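Local coordinates for protein putative branched-chain amino acid ABC transporter (Rhodospirillum rubrum ATCC 11170, PDB 3HUT) that probably binds branched-chain amino acids or related compounds outside the cytoplasmic membrane and delivers them to an ABC transporter for uptake, at residues A[169-174]-A[193-198]; A[131-136]-A[222-227]; A[135-140]-A[244-249]. All coordinates share one frame; numbering follows the deposited sequence.

Contact 1 of 3, residues A[169-174]-A[193-198]; sequences AVVVNE and EAPQAI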
loop_
_atom_site.group_PDB
_atom_site.type_symbol
_atom_site.label_atom_id
_atom_site.label_comp_id
_atom_site.label_asym_id
_atom_site.label_seq_id
_atom_site.Cartn_x
_atom_site.Cartn_y
_atom_site.Cartn_z
ATOM N N ALA A 169 12.701 24.296 -3.820
ATOM C CA ALA A 169 11.929 25.240 -3.027
ATOM C C ALA A 169 10.435 25.037 -3.241
ATOM O O ALA A 169 9.984 24.761 -4.351
ATOM C CB ALA A 169 12.318 26.675 -3.387
ATOM N N VAL A 170 9.679 25.167 -2.157
ATOM C CA VAL A 170 8.229 25.043 -2.201
ATOM C C VAL A 170 7.714 26.477 -2.123
ATOM O O VAL A 170 7.541 27.023 -1.034
ATOM C CB VAL A 170 7.695 24.244 -0.995
ATOM C CG1 VAL A 170 6.183 24.107 -1.097
ATOM C CG2 VAL A 170 8.356 22.873 -0.947
ATOM N N VAL A 171 7.483 27.081 -3.283
ATOM C CA VAL A 171 7.031 28.467 -3.355
ATOM C C VAL A 171 5.541 28.678 -3.084
ATOM O O VAL A 171 5.097 29.804 -2.863
ATOM C CB VAL A 171 7.399 29.075 -4.719
ATOM C CG1 VAL A 171 8.905 29.047 -4.893
ATOM C CG2 VAL A 171 6.721 28.298 -5.840
ATOM N N VAL A 172 4.779 27.590 -3.112
ATOM C CA VAL A 172 3.348 27.629 -2.834
ATOM C C VAL A 172 3.012 26.369 -2.053
ATOM O O VAL A 172 3.386 25.266 -2.452
ATOM C CB VAL A 172 2.496 27.667 -4.130
ATOM C CG1 VAL A 172 1.069 27.217 -3.839
ATOM C CG2 VAL A 172 2.468 29.077 -4.691
ATOM N N ASN A 173 2.326 26.542 -0.928
ATOM C CA ASN A 173 1.931 25.419 -0.094
ATOM C C ASN A 173 0.517 25.668 0.413
ATOM O O ASN A 173 0.296 26.507 1.288
ATOM C CB ASN A 173 2.891 25.261 1.088
ATOM C CG ASN A 173 2.634 23.992 1.877
ATOM O OD1 ASN A 173 2.648 22.891 1.322
ATOM N ND2 ASN A 173 2.396 24.137 3.174
ATOM N N GLU A 174 -0.442 24.937 -0.141
ATOM C CA GLU A 174 -1.835 25.108 0.244
ATOM C C GLU A 174 -2.460 23.839 0.817
ATOM O O GLU A 174 -2.348 22.765 0.226
ATOM C CB GLU A 174 -2.646 25.570 -0.973
ATOM C CG GLU A 174 -4.095 25.915 -0.665
ATOM C CD GLU A 174 -4.231 27.184 0.153
ATOM O OE1 GLU A 174 -3.599 27.278 1.228
ATOM O OE2 GLU A 174 -4.974 28.088 -0.279
ATOM N N GLU A 193 3.218 33.210 -8.074
ATOM C CA GLU A 193 4.502 32.658 -7.648
ATOM C C GLU A 193 5.256 31.966 -8.788
ATOM O O GLU A 193 6.470 31.793 -8.725
ATOM C CB GLU A 193 4.299 31.680 -6.490
ATOM C CG GLU A 193 3.701 32.295 -5.233
ATOM C CD GLU A 193 4.558 33.403 -4.637
ATOM O OE1 GLU A 193 5.764 33.181 -4.411
ATOM O OE2 GLU A 193 4.017 34.500 -4.385
ATOM N N ALA A 194 4.528 31.557 -9.819
ATOM C CA ALA A 194 5.121 30.909 -10.986
ATOM C C ALA A 194 5.978 29.664 -10.730
ATOM O O ALA A 194 7.109 29.568 -11.213
ATOM C CB ALA A 194 5.934 31.933 -11.784
ATOM N N PRO A 195 5.454 28.688 -9.972
ATOM C CA PRO A 195 6.259 27.488 -9.732
ATOM C C PRO A 195 6.455 26.752 -11.061
ATOM O O PRO A 195 5.718 26.995 -12.011
ATOM C CB PRO A 195 5.403 26.696 -8.743
ATOM C CG PRO A 195 4.005 27.077 -9.134
ATOM C CD PRO A 195 4.125 28.572 -9.345
ATOM N N GLN A 196 7.444 25.866 -11.133
ATOM C CA GLN A 196 7.704 25.114 -12.359
ATOM C C GLN A 196 6.755 23.924 -12.485
ATOM O O GLN A 196 6.471 23.456 -13.586
ATOM C CB GLN A 196 9.138 24.592 -12.382
ATOM C CG GLN A 196 10.214 25.647 -12.228
ATOM C CD GLN A 196 11.590 25.024 -12.122
ATOM O OE1 GLN A 196 11.771 24.019 -11.432
ATOM N NE2 GLN A 196 12.572 25.618 -12.799
ATOM N N ALA A 197 6.270 23.430 -11.354
ATOM C CA ALA A 197 5.366 22.290 -11.371
ATOM C C ALA A 197 4.498 22.254 -10.127
ATOM O O ALA A 197 4.708 23.024 -9.185
ATOM C CB ALA A 197 6.160 20.991 -11.490
ATOM N N ILE A 198 3.531 21.342 -10.136
ATOM C CA ILE A 198 2.599 21.181 -9.029
ATOM C C ILE A 198 2.562 19.736 -8.541
ATOM O O ILE A 198 2.527 18.801 -9.346
ATOM C CB ILE A 198 1.165 21.567 -9.466
ATOM C CG1 ILE A 198 1.155 23.000 -9.999
ATOM C CG2 ILE A 198 0.196 21.413 -8.291
ATOM C CD1 ILE A 198 -0.173 23.421 -10.605
#
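The carbonyl oxygen of Val171 faces the side chain of Glu193: its nearest neighbour there is Glu193 CG, 3.7 Å from Val171 O. No hydrogen bond forms, and the contact is held by aliphatic carbon. The same Glu193 CG meets one methyl of Val172, with CG2 of Val172 and CG of Glu193 3.5 Å apart. A bend at the second torsion of Glu193 (chi2 -61°) turns the carboxylate away from this methyl and presents the two methylenes to it. The segments belong to a beta-alpha-beta crossover in which strand 169-176 leads through helix 184-193 to strand 197-201, with strand 141-147 lying between the two strands in the sheet. Ala194, with positive phi, is the first residue to leave the helix, and Pro195 then turns its ring back toward the first strand. Val171 CG2 lies 3.6 Å from Pro195 CB; with chi1 at -61° this methyl sits between the backbone N and the carbonyl carbon and is the branch that reaches the proline. Val172 and Pro195 both also rest on Ala143, while Ile190 of the helix packs against Pro195.

Contact 2 of 3, residues A[131-136]-A[222-227]; sequences AAWMIG and PVYGSS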
loop_
_atom_site.group_PDB
_atom_site.type_symbol
_atom_site.label_atom_id
_atom_site.label_comp_id
_atom_site.label_asym_id
_atom_site.label_seq_id
_atom_site.Cartn_x
_atom_site.Cartn_y
_atom_site.Cartn_z
ATOM N N ALA A 131 9.436 13.390 -4.315
ATOM C CA ALA A 131 10.275 14.584 -4.299
ATOM C C ALA A 131 11.536 14.256 -5.101
ATOM O O ALA A 131 11.976 15.050 -5.932
ATOM C CB ALA A 131 10.631 14.968 -2.869
ATOM N N ALA A 132 12.105 13.077 -4.864
ATOM C CA ALA A 132 13.311 12.655 -5.581
ATOM C C ALA A 132 13.034 12.555 -7.082
ATOM O O ALA A 132 13.881 12.897 -7.906
ATOM C CB ALA A 132 13.803 11.302 -5.048
ATOM N N TRP A 133 11.839 12.088 -7.425
ATOM C CA TRP A 133 11.434 11.940 -8.818
ATOM C C TRP A 133 11.397 13.312 -9.509
ATOM O O TRP A 133 11.953 13.494 -10.596
ATOM C CB TRP A 133 10.052 11.273 -8.864
ATOM C CG TRP A 133 9.469 11.038 -10.239
ATOM C CD1 TRP A 133 10.079 11.225 -11.448
ATOM C CD2 TRP A 133 8.148 10.565 -10.527
ATOM N NE1 TRP A 133 9.215 10.900 -12.472
ATOM C CE2 TRP A 133 8.024 10.491 -11.933
ATOM C CE3 TRP A 133 7.055 10.194 -9.730
ATOM C CZ2 TRP A 133 6.845 10.064 -12.561
ATOM C CZ3 TRP A 133 5.882 9.768 -10.358
ATOM C CH2 TRP A 133 5.792 9.706 -11.757
HETATM N N MSE A 134 10.756 14.282 -8.872
HETATM C CA MSE A 134 10.672 15.614 -9.453
HETATM C C MSE A 134 12.032 16.306 -9.550
HETATM O O MSE A 134 12.300 17.028 -10.512
HETATM C CB MSE A 134 9.671 16.457 -8.665
HETATM C CG MSE A 134 8.244 15.972 -8.861
HETATM SE SE MSE A 134 6.907 16.961 -7.893
HETATM C CE MSE A 134 6.773 18.502 -9.045
ATOM N N ILE A 135 12.891 16.086 -8.563
ATOM C CA ILE A 135 14.231 16.669 -8.585
ATOM C C ILE A 135 14.962 16.027 -9.758
ATOM O O ILE A 135 15.659 16.698 -10.524
ATOM C CB ILE A 135 15.005 16.350 -7.281
ATOM C CG1 ILE A 135 14.386 17.102 -6.098
ATOM C CG2 ILE A 135 16.487 16.694 -7.450
ATOM C CD1 ILE A 135 14.597 18.628 -6.126
ATOM N N GLY A 136 14.785 14.716 -9.898
ATOM C CA GLY A 136 15.423 13.983 -10.977
ATOM C C GLY A 136 14.965 14.459 -12.342
ATOM O O GLY A 136 15.715 14.374 -13.315
ATOM N N PRO A 222 3.183 21.197 -15.535
ATOM C CA PRO A 222 3.083 19.746 -15.370
ATOM C C PRO A 222 2.609 19.432 -13.950
ATOM O O PRO A 222 2.859 20.201 -13.018
ATOM C CB PRO A 222 4.511 19.265 -15.643
ATOM C CG PRO A 222 5.350 20.421 -15.196
ATOM C CD PRO A 222 4.585 21.618 -15.727
ATOM N N VAL A 223 1.931 18.302 -13.789
ATOM C CA VAL A 223 1.407 17.910 -12.488
ATOM C C VAL A 223 1.814 16.501 -12.085
ATOM O O VAL A 223 1.745 15.571 -12.888
ATOM C CB VAL A 223 -0.134 17.985 -12.478
ATOM C CG1 VAL A 223 -0.683 17.453 -11.144
ATOM C CG2 VAL A 223 -0.583 19.423 -12.707
ATOM N N TYR A 224 2.250 16.361 -10.835
ATOM C CA TYR A 224 2.636 15.070 -10.268
ATOM C C TYR A 224 1.709 14.901 -9.075
ATOM O O TYR A 224 1.253 15.892 -8.503
ATOM C CB TYR A 224 4.084 15.093 -9.776
ATOM C CG TYR A 224 5.131 15.099 -10.868
ATOM C CD1 TYR A 224 5.950 13.990 -11.079
ATOM C CD2 TYR A 224 5.318 16.221 -11.674
ATOM C CE1 TYR A 224 6.939 13.998 -12.064
ATOM C CE2 TYR A 224 6.303 16.240 -12.661
ATOM C CZ TYR A 224 7.110 15.125 -12.849
ATOM O OH TYR A 224 8.096 15.142 -13.813
ATOM N N GLY A 225 1.421 13.667 -8.688
ATOM C CA GLY A 225 0.531 13.496 -7.560
ATOM C C GLY A 225 0.611 12.174 -6.830
ATOM O O GLY A 225 1.312 11.248 -7.238
ATOM N N SER A 226 -0.138 12.110 -5.738
ATOM C CA SER A 226 -0.216 10.944 -4.880
ATOM C C SER A 226 -0.808 9.728 -5.582
ATOM O O SER A 226 -1.531 9.850 -6.579
ATOM C CB SER A 226 -1.081 11.284 -3.660
ATOM O OG SER A 226 -1.441 10.119 -2.933
ATOM N N SER A 227 -0.500 8.552 -5.044
ATOM C CA SER A 227 -1.034 7.297 -5.561
ATOM C C SER A 227 -2.550 7.301 -5.352
ATOM O O SER A 227 -3.271 6.484 -5.929
ATOM C CB SER A 227 -0.421 6.114 -4.800
ATOM O OG SER A 227 -0.573 6.287 -3.397
#
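An edge-to-face aromatic pair and a Met-aromatic contact meet at the ring of Tyr224, where helix 126-136 packs against strand 223-225. Tyr224 directs its CD1-CE1 edge at a face of the Trp133 indole: the centroid of the Tyr224 ring and that of the six-membered ring of Trp133 are 5.1 Å apart, with the planes at 84°. The nearest atoms are Tyr224 CE1 and Trp133 CE2, at 3.7 Å. Trp133 brings its indole beneath that edge because CG stands anti to the backbone N (chi1 -180°). Met134, present as selenomethionine, runs across a face of the same tyrosine. Its CG makes a CH-pi contact 3.8 Å from the Tyr224 ring centroid and only 12° off the normal, whereas SE, 4.5 Å from that centroid, approaches obliquely. A bend at the third torsion carries the terminal methyl along the same face to the CD2 edge, the one turned away from Trp133, Met134 CE lying 3.8 Å from Tyr224 CD2.

This is helix-on-sheet packing in an alpha/beta lobe of a periplasmic binding protein: consecutive helix residues supply a flat indole and a selenoether chain, and the strand supplies one ring that engages both. Beyond the rings, Tyr224 OH is hydrogen-bonded to Asp137 OD2, just past the helix, and to Arg246 NH1. Without the phenol, as with an alanine here, the indole and the Met134 chain would probably face a gap, and Asp137 and Arg246 would lose the hydroxyl they share. Phe159 of helix 150-165 and Tyr199 of strand 197-201 also touch Met134, while Arg337 makes a cation-pi contact with Trp133.

Contact 3 of 3, residues A[135-140]-A[244-249]; sequences IGDGFT and GVRLAT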
loop_
_atom_site.group_PDB
_atom_site.type_symbol
_atom_site.label_atom_id
_atom_site.label_comp_id
_atom_site.label_asym_id
_atom_site.label_seq_id
_atom_site.Cartn_x
_atom_site.Cartn_y
_atom_site.Cartn_z
ATOM N N ILE A 135 12.891 16.086 -8.563
ATOM C CA ILE A 135 14.231 16.669 -8.585
ATOM C C ILE A 135 14.962 16.027 -9.758
ATOM O O ILE A 135 15.659 16.698 -10.524
ATOM C CB ILE A 135 15.005 16.350 -7.281
ATOM C CG1 ILE A 135 14.386 17.102 -6.098
ATOM C CG2 ILE A 135 16.487 16.694 -7.450
ATOM C CD1 ILE A 135 14.597 18.628 -6.126
ATOM N N GLY A 136 14.785 14.716 -9.898
ATOM C CA GLY A 136 15.423 13.983 -10.977
ATOM C C GLY A 136 14.965 14.459 -12.342
ATOM O O GLY A 136 15.715 14.374 -13.315
ATOM N N ASP A 137 13.731 14.958 -12.417
ATOM C CA ASP A 137 13.191 15.455 -13.678
ATOM C C ASP A 137 13.561 16.911 -13.931
ATOM O O ASP A 137 13.077 17.523 -14.887
ATOM C CB ASP A 137 11.668 15.278 -13.722
ATOM C CG ASP A 137 11.263 13.848 -14.021
ATOM O OD1 ASP A 137 12.171 13.019 -14.240
ATOM O OD2 ASP A 137 10.048 13.548 -14.045
ATOM N N GLY A 138 14.398 17.472 -13.059
ATOM C CA GLY A 138 14.858 18.837 -13.248
ATOM C C GLY A 138 14.161 19.988 -12.548
ATOM O O GLY A 138 14.545 21.140 -12.737
ATOM N N PHE A 139 13.154 19.695 -11.736
ATOM C CA PHE A 139 12.425 20.746 -11.039
ATOM C C PHE A 139 13.144 21.240 -9.795
ATOM O O PHE A 139 13.756 20.455 -9.063
ATOM C CB PHE A 139 11.026 20.249 -10.678
ATOM C CG PHE A 139 10.180 19.944 -11.878
ATOM C CD1 PHE A 139 9.689 20.977 -12.672
ATOM C CD2 PHE A 139 9.923 18.628 -12.249
ATOM C CE1 PHE A 139 8.954 20.703 -13.825
ATOM C CE2 PHE A 139 9.190 18.340 -13.400
ATOM C CZ PHE A 139 8.705 19.380 -14.191
ATOM N N THR A 140 13.069 22.548 -9.567
ATOM C CA THR A 140 13.702 23.165 -8.410
ATOM C C THR A 140 12.725 24.022 -7.615
ATOM O O THR A 140 13.045 24.472 -6.519
ATOM C CB THR A 140 14.903 24.031 -8.828
ATOM O OG1 THR A 140 14.496 24.955 -9.842
ATOM C CG2 THR A 140 16.016 23.158 -9.364
ATOM N N GLY A 244 -1.371 13.812 -19.000
ATOM C CA GLY A 244 -0.057 14.284 -18.614
ATOM C C GLY A 244 0.254 14.229 -17.128
ATOM O O GLY A 244 1.406 14.415 -16.739
ATOM N N VAL A 245 -0.750 13.983 -16.290
ATOM C CA VAL A 245 -0.506 13.901 -14.852
ATOM C C VAL A 245 0.369 12.680 -14.556
ATOM O O VAL A 245 0.176 11.605 -15.130
ATOM C CB VAL A 245 -1.832 13.796 -14.048
ATOM C CG1 VAL A 245 -1.537 13.582 -12.564
ATOM C CG2 VAL A 245 -2.644 15.077 -14.219
ATOM N N ARG A 246 1.343 12.858 -13.673
ATOM C CA ARG A 246 2.240 11.772 -13.306
ATOM C C ARG A 246 2.032 11.347 -11.865
ATOM O O ARG A 246 1.696 12.163 -11.011
ATOM C CB ARG A 246 3.692 12.198 -13.512
ATOM C CG ARG A 246 4.111 12.191 -14.969
ATOM C CD ARG A 246 5.417 12.923 -15.176
ATOM N NE ARG A 246 5.827 12.869 -16.573
ATOM C CZ ARG A 246 6.858 13.535 -17.077
ATOM N NH1 ARG A 246 7.593 14.319 -16.297
ATOM N NH2 ARG A 246 7.151 13.418 -18.368
ATOM N N LEU A 247 2.227 10.058 -11.605
ATOM C CA LEU A 247 2.081 9.523 -10.262
ATOM C C LEU A 247 2.785 8.178 -10.178
ATOM O O LEU A 247 3.024 7.523 -11.196
ATOM C CB LEU A 247 0.595 9.348 -9.896
ATOM C CG LEU A 247 -0.302 8.364 -10.668
ATOM C CD1 LEU A 247 0.231 6.942 -10.572
ATOM C CD2 LEU A 247 -1.707 8.407 -10.080
ATOM N N ALA A 248 3.122 7.773 -8.961
ATOM C CA ALA A 248 3.763 6.488 -8.742
ATOM C C ALA A 248 2.856 5.670 -7.830
ATOM O O ALA A 248 2.175 6.223 -6.971
ATOM C CB ALA A 248 5.135 6.681 -8.087
ATOM N N THR A 249 2.838 4.359 -8.026
ATOM C CA THR A 249 2.020 3.487 -7.201
ATOM C C THR A 249 2.677 2.117 -7.086
ATOM O O THR A 249 3.521 1.755 -7.902
ATOM C CB THR A 249 0.597 3.331 -7.784
ATOM O OG1 THR A 249 -0.235 2.668 -6.825
ATOM C CG2 THR A 249 0.629 2.510 -9.068
#
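Asp137 and Arg246 form a long salt bridge, with Asp137 OD2 3.4 Å from Arg246 NH1. The carboxylate and guanidinium planes stand 67° apart, and OD2 comes obliquely to the guanidinium, so the paired, coplanar arrangement of two hydrogen bonds is absent. Asp137 places its CG anti to the carbonyl carbon, and a chi2 of -3° eclipses OD1 with CA, which sends OD2 outward from the backbone toward the arginine. Arg246 meets it with a chain stretched from CG to NE (chi3 178°), so that the guanidinium reaches well clear of its strand. Tyr224 OH accompanies the charges, hydrogen-bonded to both OD2 and NH1; it is the stronger polar partner of each. Asp137 is the first residue past the helix, which ends in a Schellman motif with Gly138, of positive phi, as C-prime: Gly138 gives its N to Ile135 O at 2.9 Å, and Phe139 N is paired with Met134 O. The bridge thereby ties the C-terminal end of helix 126-136 to strand 246-249, where Arg246 also packs on Trp133 of that helix and on Val339 of the antiparallel neighbouring strand 331-341.

The chain first builds a separate five-stranded parallel sheet, then enters the lobe holding all three contacts through helix 126-136. Contacts 2 and 3 start from this helix and share Ile135 and Gly136; they close long loops of 85 and 103 residues, at strands 223-225 and 246-249, which are parallel neighbours in the mixed sheet. Contact 1 closes a loop of 18 residues and is nested inside both. Backbone bonds from Ile198 to Pro222 and Tyr224 join contact 1 to contact 2, and Thr140 links contact 3 to contact 1 through Ala169 and Gln196. Together they connect one helix end, one crossover and four strands of a single sheet, of which 197-201, 223-225 and 246-249 are consecutive.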